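Local coordinates for protein gdp-l-fucose synthetase (Naegleria fowleri, PDB 6AQZ) that binds NADP and probably converts GDP-4-keto-6-deoxy-D-mannose to GDP-L-fucose by epimerisation and NADPH-dependent reduction, at residues N111-C116 / R163-L168; K123-L128 / R245-T250; T130-D135 / N156-A161. One frame throughout, in Å; residues are numbered along the deposited sequence.

Contact 1 of 3, residues N111-C116 / R163-L168; sequences NILTCC and RMLDML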
loop_
_atom_site.group_PDB
_atom_site.type_symbol
_atom_site.label_atom_id
_atom_site.label_comp_id
_atom_site.label_asym_id
_atom_site.label_seq_id
_atom_site.Cartn_x
_atom_site.Cartn_y
_atom_site.Cartn_z
ATOM N N ASN A 111 -10.492 -3.280 -7.931
ATOM C CA ASN A 111 -11.677 -3.718 -8.665
ATOM C C ASN A 111 -11.314 -4.692 -9.780
ATOM O O ASN A 111 -11.949 -5.741 -9.925
ATOM C CB ASN A 111 -12.437 -2.518 -9.220
ATOM C CG ASN A 111 -12.988 -1.642 -8.130
ATOM O OD1 ASN A 111 -13.090 -2.066 -6.964
ATOM N ND2 ASN A 111 -13.327 -0.394 -8.487
ATOM N N ILE A 112 -10.291 -4.357 -10.580
ATOM C CA ILE A 112 -9.987 -5.135 -11.782
ATOM C C ILE A 112 -9.494 -6.537 -11.414
ATOM O O ILE A 112 -9.979 -7.541 -11.955
ATOM C CB ILE A 112 -8.973 -4.387 -12.675
ATOM C CG1 ILE A 112 -9.617 -3.146 -13.286
ATOM C CG2 ILE A 112 -8.536 -5.258 -13.842
ATOM C CD1 ILE A 112 -10.655 -3.489 -14.315
ATOM N N LEU A 113 -8.537 -6.632 -10.485
ATOM C CA LEU A 113 -8.038 -7.956 -10.080
ATOM C C LEU A 113 -9.129 -8.771 -9.402
ATOM O O LEU A 113 -9.218 -9.982 -9.602
ATOM C CB LEU A 113 -6.825 -7.849 -9.153
ATOM C CG LEU A 113 -5.475 -7.875 -9.907
ATOM C CD1 LEU A 113 -5.426 -6.795 -10.989
ATOM C CD2 LEU A 113 -4.287 -7.731 -8.968
ATOM N N THR A 114 -9.970 -8.130 -8.596
ATOM C CA THR A 114 -11.090 -8.855 -8.005
ATOM C C THR A 114 -12.041 -9.370 -9.081
ATOM O O THR A 114 -12.476 -10.523 -9.032
ATOM C CB THR A 114 -11.812 -7.977 -6.979
ATOM O OG1 THR A 114 -10.927 -7.701 -5.883
ATOM C CG2 THR A 114 -13.023 -8.684 -6.431
ATOM N N CYS A 115 -12.371 -8.543 -10.068
ATOM C CA CYS A 115 -13.175 -9.051 -11.171
ATOM C C CYS A 115 -12.456 -10.175 -11.902
ATOM O O CYS A 115 -13.090 -11.125 -12.373
ATOM C CB CYS A 115 -13.511 -7.928 -12.152
ATOM S SG CYS A 115 -14.809 -6.874 -11.588
ATOM N N CYS A 116 -11.137 -10.067 -12.047
ATOM C CA CYS A 116 -10.408 -11.110 -12.751
ATOM C C CYS A 116 -10.564 -12.440 -12.047
ATOM O O CYS A 116 -10.750 -13.479 -12.690
ATOM C CB CYS A 116 -8.934 -10.742 -12.877
ATOM S SG CYS A 116 -8.663 -9.484 -14.073
ATOM N N ARG A 163 2.934 -0.807 -6.278
ATOM C CA ARG A 163 3.415 -1.877 -5.404
ATOM C C ARG A 163 2.279 -2.751 -4.882
ATOM O O ARG A 163 2.418 -3.983 -4.815
ATOM C CB ARG A 163 4.211 -1.294 -4.232
ATOM C CG ARG A 163 5.440 -0.575 -4.703
ATOM C CD ARG A 163 6.314 -0.336 -3.560
ATOM N NE ARG A 163 7.530 0.361 -3.931
ATOM C CZ ARG A 163 8.547 0.511 -3.096
ATOM N NH1 ARG A 163 8.455 -0.027 -1.879
ATOM N NH2 ARG A 163 9.637 1.174 -3.472
ATOM N N MET A 164 1.167 -2.133 -4.469
ATOM C CA MET A 164 0.038 -2.895 -3.946
ATOM C C MET A 164 -0.738 -3.627 -5.047
ATOM O O MET A 164 -1.422 -4.613 -4.751
ATOM C CB MET A 164 -0.862 -1.953 -3.140
ATOM C CG MET A 164 -0.172 -1.378 -1.874
ATOM S SD MET A 164 0.571 -2.690 -0.825
ATOM C CE MET A 164 2.325 -2.454 -1.105
ATOM N N LEU A 165 -0.611 -3.195 -6.308
ATOM C CA LEU A 165 -1.121 -3.979 -7.433
ATOM C C LEU A 165 -0.331 -5.277 -7.587
ATOM O O LEU A 165 -0.913 -6.349 -7.800
ATOM C CB LEU A 165 -1.092 -3.135 -8.722
ATOM C CG LEU A 165 -1.226 -3.729 -10.143
ATOM C CD1 LEU A 165 -2.516 -4.520 -10.301
ATOM C CD2 LEU A 165 -1.196 -2.592 -11.211
ATOM N N ASP A 166 0.993 -5.189 -7.469
ATOM C CA ASP A 166 1.824 -6.378 -7.466
ATOM C C ASP A 166 1.464 -7.298 -6.302
ATOM O O ASP A 166 1.295 -8.515 -6.494
ATOM C CB ASP A 166 3.300 -5.981 -7.419
ATOM C CG ASP A 166 4.218 -7.179 -7.125
ATOM O OD1 ASP A 166 4.255 -8.109 -7.947
ATOM O OD2 ASP A 166 4.911 -7.188 -6.079
ATOM N N MET A 167 1.330 -6.734 -5.081
ATOM C CA MET A 167 1.013 -7.577 -3.917
ATOM C C MET A 167 -0.362 -8.207 -4.060
ATOM O O MET A 167 -0.527 -9.403 -3.811
ATOM C CB MET A 167 1.075 -6.803 -2.595
ATOM C CG MET A 167 2.466 -6.399 -2.119
ATOM S SD MET A 167 3.639 -7.785 -2.080
ATOM C CE MET A 167 2.828 -8.949 -0.969
ATOM N N LEU A 168 -1.354 -7.435 -4.514
ATOM C CA LEU A 168 -2.696 -7.993 -4.629
ATOM C C LEU A 168 -2.723 -9.190 -5.572
ATOM O O LEU A 168 -3.452 -10.160 -5.328
ATOM C CB LEU A 168 -3.682 -6.919 -5.103
ATOM C CG LEU A 168 -5.124 -7.454 -5.157
ATOM C CD1 LEU A 168 -5.534 -8.105 -3.829
ATOM C CD2 LEU A 168 -6.106 -6.347 -5.570
#
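L113 meets L165 and L168 with no flat side chain of the two segments taking part. The rings beside these leucines come from outside: H83 touches L113 and L165, and W102 of the second subunit packs on L168 and M164. Across the two segments, the flat group that L113 meets is the L165 carbonyl, with L165 O 3.8 Å from L113 CD2. Everything else is branched aliphatic packing. L113 reaches from helix 98-118 towards helix 156-179 and spreads its two methyls. Its CD1 comes to 3.8 Å from L165 CD1. Its CD2 sits 3.9 Å from that same methyl and 3.9 Å from L168 CG. The side chains of L113 and L165 cross nearly perpendicular. In L165, CG is anti to the backbone N (chi1 164°), which brings CD1 round to L113 although the side chain does not start out facing it. L168 covers the root of L113, with its CD2 at 4.0 Å from L113 CB. On the sheet side, L113 and L165 touch H83 of strand 80-83 and S126 of strand 123-127. The polar side chains find partners outside the contact: T114 OG1 is hydrogen-bonded to Y172 OH and N110 O, and D166 forms a salt bridge with R170. The junction therefore rests on the shape and burial of three leucines, not on directed bonds.

Contact 2 of 3, residues K123-L128 / R245-T250; sequences KTISCL and RMLLWT. With NAP (NADP nicotinamide-adenine-dinucleotide phosphate), chain G.
This contact belongs to the NADP-binding Rossmann domain: strand 123-127 of the central sheet meets helix 240-253, and the strand's end reaches the cofactor. I125 carries the apolar part, with its two branches meeting different residues. Its CG2 lies 3.6 Å from L247 CD1, the two side chains running alongside one another in opposing senses. Its CD1 extends to 3.7 Å from T250 CG2. With T250 OG1 beside the backbone N (chi1 -63°) and donating to M246 O at 2.9 Å, the methyl CG2 is left facing I125. The amide of T250 also donates to M246 O, from the opposite face of the carbonyl plane, so the oxygen is gripped twice. K123 bends its chain at chi3 (-82°) and puts NZ at the C-terminal end of the helix. There NZ is hydrogen-bonded to M251 O and Y254 O, while its bond to T250 O is weak, at 3.4 Å. A positive charge at these carbonyls probably suits the helix end. At and just past the strand's C-terminal end, C127 SG lies 3.4 Å from NADP C1D, and L128 O lies 3.1 Å from NADP C6N of the nicotinamide ring. Short segments of strand and helix run at 148°, roughly antiparallel. The strand pairs in parallel with 80-83 and 184-194; I125 points to helix 240-253 and S126 away from it. L247 also touches I82 and, on helix 35-46, F36 and V40, while T250 rests on V188.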
loop_
_atom_site.group_PDB
_atom_site.type_symbol
_atom_site.label_atom_id
_atom_site.label_comp_id
_atom_site.label_asym_id
_atom_site.label_seq_id
_atom_site.Cartn_x
_atom_site.Cartn_y
_atom_site.Cartn_z
ATOM N N LYS A 123 -5.434 -15.913 -17.035
ATOM C CA LYS A 123 -4.200 -15.183 -16.777
ATOM C C LYS A 123 -4.463 -13.683 -16.905
ATOM O O LYS A 123 -5.163 -13.243 -17.818
ATOM C CB LYS A 123 -3.080 -15.601 -17.730
ATOM C CG LYS A 123 -1.714 -15.097 -17.310
ATOM C CD LYS A 123 -0.673 -15.235 -18.414
ATOM C CE LYS A 123 -0.104 -16.625 -18.483
ATOM N NZ LYS A 123 1.104 -16.690 -19.373
ATOM N N THR A 124 -3.939 -12.915 -15.952
ATOM C CA THR A 124 -4.083 -11.465 -15.910
ATOM C C THR A 124 -2.691 -10.858 -15.841
ATOM O O THR A 124 -1.869 -11.287 -15.031
ATOM C CB THR A 124 -4.949 -11.036 -14.708
ATOM O OG1 THR A 124 -6.287 -11.483 -14.926
ATOM C CG2 THR A 124 -4.939 -9.508 -14.482
ATOM N N ILE A 125 -2.406 -9.910 -16.727
ATOM C CA ILE A 125 -1.117 -9.240 -16.731
ATOM C C ILE A 125 -1.370 -7.775 -16.470
ATOM O O ILE A 125 -2.055 -7.112 -17.258
ATOM C CB ILE A 125 -0.364 -9.425 -18.050
ATOM C CG1 ILE A 125 -0.185 -10.895 -18.324
ATOM C CG2 ILE A 125 1.019 -8.815 -17.935
ATOM C CD1 ILE A 125 0.648 -11.136 -19.519
ATOM N N SER A 126 -0.819 -7.273 -15.378
ATOM C CA SER A 126 -0.957 -5.882 -14.999
ATOM C C SER A 126 0.367 -5.188 -15.269
ATOM O O SER A 126 1.376 -5.826 -15.570
ATOM C CB SER A 126 -1.362 -5.774 -13.530
ATOM O OG SER A 126 -2.641 -6.348 -13.342
ATOM N N CYS A 127 0.375 -3.879 -15.106
ATOM C CA CYS A 127 1.504 -3.081 -15.543
ATOM C C CYS A 127 2.022 -2.232 -14.387
ATOM O O CYS A 127 1.253 -1.488 -13.777
ATOM C CB CYS A 127 1.077 -2.224 -16.742
ATOM S SG CYS A 127 2.418 -1.557 -17.619
ATOM N N LEU A 128 3.311 -2.362 -14.072
ATOM C CA LEU A 128 4.006 -1.513 -13.114
ATOM C C LEU A 128 4.842 -0.485 -13.879
ATOM O O LEU A 128 4.570 -0.190 -15.045
ATOM C CB LEU A 128 4.887 -2.337 -12.163
ATOM C CG LEU A 128 4.279 -3.588 -11.537
ATOM C CD1 LEU A 128 5.233 -4.237 -10.524
ATOM C CD2 LEU A 128 2.935 -3.335 -10.944
ATOM N N ARG A 245 4.876 -6.351 -28.199
ATOM C CA ARG A 245 5.291 -7.710 -28.536
ATOM C C ARG A 245 5.853 -8.435 -27.307
ATOM O O ARG A 245 5.562 -9.620 -27.082
ATOM C CB ARG A 245 6.316 -7.682 -29.677
ATOM C CG ARG A 245 5.732 -7.284 -31.034
ATOM C CD ARG A 245 6.719 -7.527 -32.168
ATOM N NE ARG A 245 7.832 -6.590 -32.104
ATOM C CZ ARG A 245 9.117 -6.919 -32.033
ATOM N NH1 ARG A 245 9.499 -8.195 -31.999
ATOM N NH2 ARG A 245 10.023 -5.951 -31.989
ATOM N N MET A 246 6.650 -7.730 -26.496
ATOM C CA MET A 246 7.150 -8.297 -25.253
ATOM C C MET A 246 6.007 -8.615 -24.305
ATOM O O MET A 246 6.016 -9.659 -23.632
ATOM C CB MET A 246 8.120 -7.320 -24.595
ATOM C CG MET A 246 9.246 -6.940 -25.506
ATOM S SD MET A 246 10.190 -5.527 -24.929
ATOM C CE MET A 246 11.312 -6.300 -23.775
ATOM N N LEU A 247 5.011 -7.733 -24.243
ATOM C CA LEU A 247 3.854 -8.012 -23.398
ATOM C C LEU A 247 3.097 -9.227 -23.916
ATOM O O LEU A 247 2.644 -10.067 -23.129
ATOM C CB LEU A 247 2.937 -6.785 -23.319
ATOM C CG LEU A 247 1.566 -6.845 -22.632
ATOM C CD1 LEU A 247 1.678 -7.223 -21.124
ATOM C CD2 LEU A 247 0.898 -5.504 -22.747
ATOM N N LEU A 248 2.927 -9.324 -25.242
ATOM C CA LEU A 248 2.203 -10.466 -25.796
ATOM C C LEU A 248 2.970 -11.773 -25.590
ATOM O O LEU A 248 2.369 -12.799 -25.253
ATOM C CB LEU A 248 1.884 -10.222 -27.264
ATOM C CG LEU A 248 0.793 -9.149 -27.376
ATOM C CD1 LEU A 248 0.591 -8.697 -28.823
ATOM C CD2 LEU A 248 -0.522 -9.584 -26.734
ATOM N N TRP A 249 4.290 -11.755 -25.777
ATOM C CA TRP A 249 5.085 -12.920 -25.409
ATOM C C TRP A 249 4.851 -13.311 -23.947
ATOM O O TRP A 249 4.697 -14.493 -23.626
ATOM C CB TRP A 249 6.568 -12.640 -25.671
ATOM C CG TRP A 249 7.448 -13.725 -25.205
ATOM C CD1 TRP A 249 7.913 -14.781 -25.933
ATOM C CD2 TRP A 249 7.975 -13.890 -23.880
ATOM N NE1 TRP A 249 8.693 -15.596 -25.149
ATOM C CE2 TRP A 249 8.755 -15.071 -23.884
ATOM C CE3 TRP A 249 7.863 -13.155 -22.693
ATOM C CZ2 TRP A 249 9.427 -15.532 -22.750
ATOM C CZ3 TRP A 249 8.527 -13.621 -21.549
ATOM C CH2 TRP A 249 9.292 -14.799 -21.592
ATOM N N THR A 250 4.803 -12.324 -23.054
ATOM C CA THR A 250 4.577 -12.590 -21.634
ATOM C C THR A 250 3.246 -13.303 -21.406
ATOM O O THR A 250 3.186 -14.305 -20.698
ATOM C CB THR A 250 4.658 -11.268 -20.851
ATOM O OG1 THR A 250 5.978 -10.718 -20.967
ATOM C CG2 THR A 250 4.329 -11.447 -19.367
HETATM P PA NAP G . -2.059 6.425 -21.186
HETATM O O1A NAP G . -2.194 7.651 -20.335
HETATM O O2A NAP G . -1.486 6.491 -22.577
HETATM O O5B NAP G . -3.502 5.629 -21.313
HETATM C C5B NAP G . -3.855 5.221 -20.038
HETATM C C4B NAP G . -5.171 4.409 -20.187
HETATM O O4B NAP G . -5.864 4.298 -18.918
HETATM C C3B NAP G . -6.147 5.060 -21.248
HETATM O O3B NAP G . -6.806 4.055 -21.969
HETATM C C2B NAP G . -7.213 5.689 -20.339
HETATM O O2B NAP G . -8.444 5.682 -20.855
HETATM C C1B NAP G . -7.228 4.568 -19.215
HETATM N N9A NAP G . -7.902 5.023 -18.004
HETATM C C8A NAP G . -7.462 5.972 -17.104
HETATM N N7A NAP G . -8.317 6.166 -16.075
HETATM C C5A NAP G . -9.367 5.303 -16.341
HETATM C C6A NAP G . -10.548 5.053 -15.648
HETATM N N6A NAP G . -10.822 5.727 -14.458
HETATM N N1A NAP G . -11.438 4.129 -16.089
HETATM C C2A NAP G . -11.078 3.507 -17.251
HETATM N N3A NAP G . -9.987 3.651 -18.033
HETATM C C4A NAP G . -9.126 4.571 -17.536
HETATM O O3 NAP G . -1.091 5.510 -20.180
HETATM P PN NAP G . -0.090 4.548 -20.958
HETATM O O1N NAP G . -0.751 3.642 -21.925
HETATM O O2N NAP G . 1.261 5.176 -21.215
HETATM O O5D NAP G . 0.392 3.411 -19.717
HETATM C C5D NAP G . -0.566 2.465 -19.454
HETATM C C4D NAP G . 0.093 1.554 -18.444
HETATM O O4D NAP G . 1.498 1.511 -18.745
HETATM C C3D NAP G . -0.037 2.241 -17.001
HETATM O O3D NAP G . -0.331 1.271 -16.055
HETATM C C2D NAP G . 1.361 2.861 -16.785
HETATM O O2D NAP G . 1.793 2.838 -15.480
HETATM C C1D NAP G . 2.244 1.858 -17.584
HETATM N N1N NAP G . 3.557 2.480 -17.920
HETATM C C2N NAP G . 3.688 3.467 -18.900
HETATM C C3N NAP G . 4.917 4.041 -19.153
HETATM C C7N NAP G . 5.036 5.107 -20.199
HETATM O O7N NAP G . 6.093 5.726 -20.410
HETATM N N7N NAP G . 3.915 5.434 -20.969
HETATM C C4N NAP G . 6.141 3.658 -18.412
HETATM C C5N NAP G . 5.901 2.609 -17.374
HETATM C C6N NAP G . 4.694 2.077 -17.173
HETATM P P2B NAP G . -8.934 7.162 -21.861
HETATM O O1X NAP G . -8.022 6.972 -23.035
HETATM O O2X NAP G . -10.415 6.844 -22.077
HETATM O O3X NAP G . -8.595 8.257 -20.894
#

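Contact 3 of 3, residues T130-D135 / N156-A161; sequences TCVFPD and NAYAYA. With NAP (NADP nicotinamide-adenine-dinucleotide phosphate), chain G.
V132 and A159 form the tight part of this contact, and C131 with Y158 the loose part. V132 CB lies 3.6 Å from A159 CB, and V132 CG1 is 3.6 Å from A159 CA. The short side chain of A159 allows this closeness, and the V132 and A159 CA atoms stand only 4.3 Å apart. A looser buried touch joins V132 CG1 to Y158 CE2, at 4.3 Å. On the solvent side, the exposed C131 brings SG no nearer than 4.4 Å to Y158 CE2. Y158 holds CG anti to its backbone N (chi1 177°), and the ring extends past the loop to the cofactor. NADP O2D lies at the ring's edge, near its plane, and donates a hydrogen bond to Y158 OH at 2.5 Å. Y158 and K162, which also bonds NADP, match the Tyr-x-x-x-Lys spacing of the short-chain dehydrogenase family. The loop 130-135 follows strand 123-127 and covers the first turns of helix 156-179, where V132 also touches K162 and V132 O is hydrogen-bonded to R163 NH2. Helix 98-118 packs against the helix through F101 and N105, and M164, M167 and W171 of the second subunit also pack on it.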
loop_
_atom_site.group_PDB
_atom_site.type_symbol
_atom_site.label_atom_id
_atom_site.label_comp_id
_atom_site.label_asym_id
_atom_site.label_seq_id
_atom_site.Cartn_x
_atom_site.Cartn_y
_atom_site.Cartn_z
ATOM N N THR A 130 9.111 1.470 -13.850
ATOM C CA THR A 130 10.417 1.503 -13.198
ATOM C C THR A 130 10.581 2.678 -12.238
ATOM O O THR A 130 11.584 2.723 -11.521
ATOM C CB THR A 130 11.579 1.529 -14.200
ATOM O OG1 THR A 130 11.579 2.759 -14.929
ATOM C CG2 THR A 130 11.505 0.363 -15.153
ATOM N N CYS A 131 9.653 3.629 -12.204
ATOM C CA CYS A 131 9.810 4.770 -11.316
ATOM C C CYS A 131 9.200 4.528 -9.933
ATOM O O CYS A 131 9.214 5.433 -9.093
ATOM C CB CYS A 131 9.239 6.044 -11.970
ATOM S SG CYS A 131 7.445 6.104 -12.296
ATOM N N VAL A 132 8.728 3.309 -9.654
ATOM C CA VAL A 132 8.189 2.961 -8.344
ATOM C C VAL A 132 9.172 2.154 -7.482
ATOM O O VAL A 132 8.832 1.770 -6.354
ATOM C CB VAL A 132 6.871 2.183 -8.512
ATOM C CG1 VAL A 132 5.984 2.884 -9.568
ATOM C CG2 VAL A 132 7.135 0.713 -8.867
ATOM N N PHE A 133 10.388 1.930 -7.956
ATOM C CA PHE A 133 11.355 1.165 -7.212
ATOM C C PHE A 133 11.913 2.006 -6.067
ATOM O O PHE A 133 11.769 3.229 -6.072
ATOM C CB PHE A 133 12.475 0.702 -8.145
ATOM C CG PHE A 133 12.149 -0.555 -8.880
ATOM C CD1 PHE A 133 11.404 -0.525 -10.044
ATOM C CD2 PHE A 133 12.559 -1.786 -8.384
ATOM C CE1 PHE A 133 11.089 -1.694 -10.713
ATOM C CE2 PHE A 133 12.243 -2.956 -9.057
ATOM C CZ PHE A 133 11.506 -2.912 -10.216
ATOM N N PRO A 134 12.545 1.366 -5.066
ATOM C CA PRO A 134 13.070 2.118 -3.917
ATOM C C PRO A 134 14.034 3.210 -4.335
ATOM O O PRO A 134 14.814 3.052 -5.269
ATOM C CB PRO A 134 13.776 1.046 -3.069
ATOM C CG PRO A 134 13.076 -0.213 -3.398
ATOM C CD PRO A 134 12.632 -0.093 -4.848
ATOM N N ASP A 135 13.974 4.325 -3.613
ATOM C CA ASP A 135 14.864 5.438 -3.899
ATOM C C ASP A 135 16.313 5.097 -3.570
ATOM O O ASP A 135 17.216 5.412 -4.349
ATOM C CB ASP A 135 14.416 6.690 -3.148
ATOM C CG ASP A 135 15.175 7.912 -3.594
ATOM O OD1 ASP A 135 15.224 8.146 -4.826
ATOM O OD2 ASP A 135 15.717 8.633 -2.732
ATOM N N ASN A 156 5.199 9.186 -4.583
ATOM C CA ASN A 156 5.135 7.964 -3.790
ATOM C C ASN A 156 3.721 7.392 -3.691
ATOM O O ASN A 156 3.577 6.182 -3.485
ATOM C CB ASN A 156 5.773 8.168 -2.412
ATOM C CG ASN A 156 5.118 9.256 -1.584
ATOM O OD1 ASN A 156 4.113 9.869 -1.961
ATOM N ND2 ASN A 156 5.730 9.526 -0.445
ATOM N N ALA A 157 2.678 8.195 -3.887
ATOM C CA ALA A 157 1.332 7.619 -3.899
ATOM C C ALA A 157 1.127 6.744 -5.131
ATOM O O ALA A 157 0.647 5.610 -5.040
ATOM C CB ALA A 157 0.271 8.722 -3.838
ATOM N N TYR A 158 1.456 7.269 -6.304
ATOM C CA TYR A 158 1.412 6.438 -7.494
ATOM C C TYR A 158 2.306 5.212 -7.318
ATOM O O TYR A 158 1.900 4.087 -7.622
ATOM C CB TYR A 158 1.830 7.287 -8.700
ATOM C CG TYR A 158 1.894 6.557 -10.001
ATOM C CD1 TYR A 158 0.756 6.419 -10.780
ATOM C CD2 TYR A 158 3.089 6.024 -10.474
ATOM C CE1 TYR A 158 0.793 5.770 -11.996
ATOM C CE2 TYR A 158 3.134 5.369 -11.700
ATOM C CZ TYR A 158 1.973 5.246 -12.449
ATOM O OH TYR A 158 1.976 4.604 -13.657
ATOM N N ALA A 159 3.504 5.401 -6.776
ATOM C CA ALA A 159 4.417 4.275 -6.673
ATOM C C ALA A 159 3.850 3.191 -5.750
ATOM O O ALA A 159 3.859 2.007 -6.097
ATOM C CB ALA A 159 5.782 4.761 -6.187
ATOM N N TYR A 160 3.309 3.585 -4.586
ATOM C CA TYR A 160 2.778 2.595 -3.650
ATOM C C TYR A 160 1.561 1.880 -4.216
ATOM O O TYR A 160 1.409 0.666 -4.023
ATOM C CB TYR A 160 2.441 3.248 -2.302
ATOM C CG TYR A 160 3.616 3.297 -1.349
ATOM C CD1 TYR A 160 4.337 2.138 -1.034
ATOM C CD2 TYR A 160 4.014 4.493 -0.774
ATOM C CE1 TYR A 160 5.404 2.189 -0.162
ATOM C CE2 TYR A 160 5.069 4.546 0.099
ATOM C CZ TYR A 160 5.763 3.400 0.403
ATOM O OH TYR A 160 6.836 3.487 1.270
ATOM N N ALA A 161 0.696 2.603 -4.935
ATOM C CA ALA A 161 -0.429 1.946 -5.597
ATOM C C ALA A 161 0.047 0.860 -6.562
ATOM O O ALA A 161 -0.547 -0.227 -6.631
ATOM C CB ALA A 161 -1.285 2.982 -6.322
HETATM P PA NAP G . -2.059 6.425 -21.186
HETATM O O1A NAP G . -2.194 7.651 -20.335
HETATM O O2A NAP G . -1.486 6.491 -22.577
HETATM O O5B NAP G . -3.502 5.629 -21.313
HETATM C C5B NAP G . -3.855 5.221 -20.038
HETATM C C4B NAP G . -5.171 4.409 -20.187
HETATM O O4B NAP G . -5.864 4.298 -18.918
HETATM C C3B NAP G . -6.147 5.060 -21.248
HETATM O O3B NAP G . -6.806 4.055 -21.969
HETATM C C2B NAP G . -7.213 5.689 -20.339
HETATM O O2B NAP G . -8.444 5.682 -20.855
HETATM C C1B NAP G . -7.228 4.568 -19.215
HETATM N N9A NAP G . -7.902 5.023 -18.004
HETATM C C8A NAP G . -7.462 5.972 -17.104
HETATM N N7A NAP G . -8.317 6.166 -16.075
HETATM C C5A NAP G . -9.367 5.303 -16.341
HETATM C C6A NAP G . -10.548 5.053 -15.648
HETATM N N6A NAP G . -10.822 5.727 -14.458
HETATM N N1A NAP G . -11.438 4.129 -16.089
HETATM C C2A NAP G . -11.078 3.507 -17.251
HETATM N N3A NAP G . -9.987 3.651 -18.033
HETATM C C4A NAP G . -9.126 4.571 -17.536
HETATM O O3 NAP G . -1.091 5.510 -20.180
HETATM P PN NAP G . -0.090 4.548 -20.958
HETATM O O1N NAP G . -0.751 3.642 -21.925
HETATM O O2N NAP G . 1.261 5.176 -21.215
HETATM O O5D NAP G . 0.392 3.411 -19.717
HETATM C C5D NAP G . -0.566 2.465 -19.454
HETATM C C4D NAP G . 0.093 1.554 -18.444
HETATM O O4D NAP G . 1.498 1.511 -18.745
HETATM C C3D NAP G . -0.037 2.241 -17.001
HETATM O O3D NAP G . -0.331 1.271 -16.055
HETATM C C2D NAP G . 1.361 2.861 -16.785
HETATM O O2D NAP G . 1.793 2.838 -15.480
HETATM C C1D NAP G . 2.244 1.858 -17.584
HETATM N N1N NAP G . 3.557 2.480 -17.920
HETATM C C2N NAP G . 3.688 3.467 -18.900
HETATM C C3N NAP G . 4.917 4.041 -19.153
HETATM C C7N NAP G . 5.036 5.107 -20.199
HETATM O O7N NAP G . 6.093 5.726 -20.410
HETATM N N7N NAP G . 3.915 5.434 -20.969
HETATM C C4N NAP G . 6.141 3.658 -18.412
HETATM C C5N NAP G . 5.901 2.609 -17.374
HETATM C C6N NAP G . 4.694 2.077 -17.173
HETATM P P2B NAP G . -8.934 7.162 -21.861
HETATM O O1X NAP G . -8.022 6.972 -23.035
HETATM O O2X NAP G . -10.415 6.844 -22.077
HETATM O O3X NAP G . -8.595 8.257 -20.894
#

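Contacts 1 and 2 are buried, whereas contact 3 is only partly so and has an exposed cysteine. Strand 123-127 lies between the first two. Its neighbouring residues point to opposite faces of the sheet, S126 to helices 98-118 and 156-179 of contact 1, and I125 to helix 240-253 of contact 2. Contacts 1 and 3 share helix 156-179, and both also touch the second subunit. Contacts 2 and 3 both reach NADP. Their chemistry differs accordingly: aliphatic between the helices of contact 1, aliphatic with a lysine at a helix end in contact 2, and a tyrosine hydrogen-bonded to the cofactor beside a close valine-alanine pair in contact 3.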